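Local coordinates for protein N-acyl-D-glutamate deacylase (Bordetella bronchiseptica, PDB 3GIP) that hydrolyses the amide bond of N-acyl-D-glutamate, releasing D-glutamate and a carboxylate, as a zinc-dependent member of the amidohydrolase superfamily, at residues H66-L71 / G363-P368. Residues are numbered along the deposited sequence; the frame is centred on the assembly and turned at random.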
ATOM      1  N   HIS A  66       0.698  -0.844   0.917  1.00 12.75           N
ATOM      2  CA  HIS A  66      -0.433   0.074   0.966  1.00 12.68           C
ATOM      3  C   HIS A  66      -0.990   0.427  -0.400  1.00 13.70           C
ATOM      4  O   HIS A  66      -0.783   1.534  -0.914  1.00 14.38           O
ATOM      5  CB  HIS A  66      -0.082   1.369   1.700  1.00 13.06           C
ATOM      6  CG  HIS A  66      -1.288   2.103   2.197  1.00 11.68           C
ATOM      7  ND1 HIS A  66      -1.763   1.967   3.483  1.00 13.28           N
ATOM      8  CD2 HIS A  66      -2.168   2.906   1.554  1.00 14.27           C
ATOM      9  CE1 HIS A  66      -2.888   2.651   3.610  1.00 13.07           C
ATOM     10  NE2 HIS A  66      -3.156   3.229   2.453  1.00 13.44           N
ATOM     11  N   GLY A  67      -1.713  -0.516  -0.986  1.00 13.43           N
ATOM     12  CA  GLY A  67      -2.299  -0.268  -2.283  1.00 13.77           C
ATOM     13  C   GLY A  67      -3.801  -0.080  -2.193  1.00 13.65           C
ATOM     14  O   GLY A  67      -4.430  -0.470  -1.209  1.00 13.91           O
ATOM     15  N   HIS A  68      -4.360   0.559  -3.215  1.00 13.84           N
ATOM     16  CA  HIS A  68      -5.802   0.778  -3.319  1.00 13.55           C
ATOM     17  C   HIS A  68      -6.202   0.271  -4.698  1.00 14.86           C
ATOM     18  O   HIS A  68      -7.189   0.722  -5.278  1.00 16.83           O
ATOM     19  CB  HIS A  68      -6.147   2.267  -3.218  1.00 14.51           C
ATOM     20  CG  HIS A  68      -6.116   2.804  -1.823  1.00 13.55           C
ATOM     21  ND1 HIS A  68      -6.927   2.321  -0.818  1.00 15.17           N
ATOM     22  CD2 HIS A  68      -5.381   3.797  -1.269  1.00 15.20           C
ATOM     23  CE1 HIS A  68      -6.692   2.994   0.295  1.00 15.58           C
ATOM     24  NE2 HIS A  68      -5.759   3.896   0.048  1.00 15.92           N
ATOM     25  N   ASP A  69      -5.424  -0.676  -5.211  1.00 14.33           N
ATOM     26  CA  ASP A  69      -5.640  -1.232  -6.544  1.00 14.30           C
ATOM     27  C   ASP A  69      -6.670  -2.363  -6.588  1.00 14.39           C
ATOM     28  O   ASP A  69      -6.735  -3.108  -7.565  1.00 15.24           O
ATOM     29  CB  ASP A  69      -4.303  -1.738  -7.083  1.00 15.06           C
ATOM     30  CG  ASP A  69      -3.159  -0.800  -6.750  1.00 16.25           C
ATOM     31  OD1 ASP A  69      -2.905   0.143  -7.531  1.00 14.88           O
ATOM     32  OD2 ASP A  69      -2.528  -0.998  -5.688  1.00 16.04           O
ATOM     33  N   ASP A  70      -7.478  -2.460  -5.539  1.00 15.40           N
ATOM     34  CA  ASP A  70      -8.501  -3.498  -5.415  1.00 15.87           C
ATOM     35  C   ASP A  70      -9.217  -3.891  -6.702  1.00 16.45           C
ATOM     36  O   ASP A  70      -9.304  -5.075  -7.038  1.00 15.80           O
ATOM     37  CB  ASP A  70      -9.566  -3.065  -4.407  1.00 15.74           C
ATOM     38  CG  ASP A  70      -9.005  -2.837  -3.027  1.00 17.82           C
ATOM     39  OD1 ASP A  70      -9.422  -3.560  -2.096  1.00 18.05           O
ATOM     40  OD2 ASP A  70      -8.151  -1.937  -2.876  1.00 17.46           O
ATOM     41  N   LEU A  71      -9.735  -2.896  -7.411  1.00 16.42           N
ATOM     42  CA  LEU A  71     -10.496  -3.150  -8.632  1.00 18.11           C
ATOM     43  C   LEU A  71      -9.732  -2.975  -9.937  1.00 18.68           C
ATOM     44  O   LEU A  71     -10.310  -3.111 -11.014  1.00 20.97           O
ATOM     45  CB  LEU A  71     -11.722  -2.237  -8.658  1.00 20.38           C
ATOM     46  CG  LEU A  71     -12.503  -2.116  -7.349  1.00 21.74           C
ATOM     47  CD1 LEU A  71     -13.561  -1.033  -7.497  1.00 23.03           C
ATOM     48  CD2 LEU A  71     -13.125  -3.453  -6.980  1.00 22.53           C
ATOM     49  N   GLY A 363       4.756   1.957   1.533  1.00 12.76           N
ATOM     50  CA  GLY A 363       3.417   1.795   0.981  1.00 12.67           C
ATOM     51  C   GLY A 363       3.198   2.954   0.026  1.00 13.57           C
ATOM     52  O   GLY A 363       3.265   4.106   0.442  1.00 13.94           O
ATOM     53  N   SER A 364       2.925   2.665  -1.244  1.00 12.95           N
ATOM     54  CA  SER A 364       2.761   3.731  -2.233  1.00 13.26           C
ATOM     55  C   SER A 364       1.493   4.560  -2.094  1.00 14.55           C
ATOM     56  O   SER A 364       1.504   5.764  -2.363  1.00 14.30           O
ATOM     57  CB  SER A 364       2.816   3.158  -3.650  1.00 13.88           C
ATOM     58  OG  SER A 364       1.603   2.500  -3.978  1.00 14.12           O
ATOM     59  N   ASP A 365       0.402   3.916  -1.684  1.00 14.34           N
ATOM     60  CA  ASP A 365      -0.886   4.586  -1.528  1.00 14.28           C
ATOM     61  C   ASP A 365      -1.291   5.255  -2.843  1.00 14.61           C
ATOM     62  O   ASP A 365      -1.906   6.325  -2.855  1.00 15.22           O
ATOM     63  CB  ASP A 365      -0.824   5.616  -0.395  1.00 16.00           C
ATOM     64  CG  ASP A 365      -2.200   5.995   0.126  1.00 17.37           C
ATOM     65  OD1 ASP A 365      -3.195   5.367  -0.293  1.00 18.65           O
ATOM     66  OD2 ASP A 365      -2.292   6.915   0.965  1.00 17.65           O
ATOM     67  N   GLY A 366      -0.943   4.613  -3.953  1.00 14.09           N
ATOM     68  CA  GLY A 366      -1.287   5.157  -5.251  1.00 14.71           C
ATOM     69  C   GLY A 366      -2.787   5.119  -5.470  1.00 15.57           C
ATOM     70  O   GLY A 366      -3.464   4.193  -5.019  1.00 15.87           O
ATOM     71  N   LEU A 367      -3.313   6.139  -6.140  1.00 16.15           N
ATOM     72  CA  LEU A 367      -4.741   6.212  -6.445  1.00 18.68           C
ATOM     73  C   LEU A 367      -4.819   6.186  -7.971  1.00 19.68           C
ATOM     74  O   LEU A 367      -4.888   7.225  -8.623  1.00 18.41           O
ATOM     75  CB  LEU A 367      -5.335   7.501  -5.868  1.00 17.28           C
ATOM     76  CG  LEU A 367      -5.270   7.584  -4.338  1.00 18.58           C
ATOM     77  CD1 LEU A 367      -5.742   8.938  -3.858  1.00 18.13           C
ATOM     78  CD2 LEU A 367      -6.125   6.475  -3.732  1.00 19.71           C
ATOM     79  N   PRO A 368      -4.806   4.975  -8.555  1.00 21.51           N
ATOM     80  CA  PRO A 368      -4.851   4.679  -9.990  1.00 22.36           C
ATOM     81  C   PRO A 368      -5.935   5.284 -10.880  1.00 22.85           C
ATOM     82  O   PRO A 368      -5.728   5.411 -12.087  1.00 24.86           O
ATOM     83  CB  PRO A 368      -4.858   3.149 -10.024  1.00 22.53           C
ATOM     84  CG  PRO A 368      -5.560   2.788  -8.770  1.00 23.27           C
ATOM     85  CD  PRO A 368      -4.928   3.729  -7.774  1.00 23.29           C
TER
HETATM   86  O   HOH W   1      -2.384   1.807  -5.003  1.00 14.31           O
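One direct backbone hydrogen bond joins the two loops: Asp365 N donates to His66 O over 2.8 Å, with an N-H...acceptor angle of 136°. A water adds a second polar link, accepting from His68 N at 2.9 Å and donating to Gly366 O at 2.6 Å; its bond to Asp69 OD2 is weak. That carboxylate is anchored mainly by Lys82, through a salt bridge, and by Trp81.

Two histidine edges meet the Asp365 carboxylate. With CG anti to the backbone N, the side chain runs alongside both histidines, and Asp365 OD1 lies at the edge of each ring, near its plane, 3.2 Å from His66 CD2 and 3.0 Å from His68 NE2. The carboxylate plane is turned 74° from the His66 ring and 46° from that of His68.

Both segments follow strands, 57-64 and 360-362, of the TIM-barrel-like amidohydrolase fold, and His66-Gly67-His68 matches the superfamily's HxH signature. His66 touches Cys95 and His248, both zinc ligands here, and acetate and formate lie beside Asp365, placing the contact at the active site.

Apolar packing flanks this polar cluster. His66 CB sits 3.6 Å from Gly363 CA, while Leu367 CD2 approaches His68 CD2 obliquely at 3.7 Å.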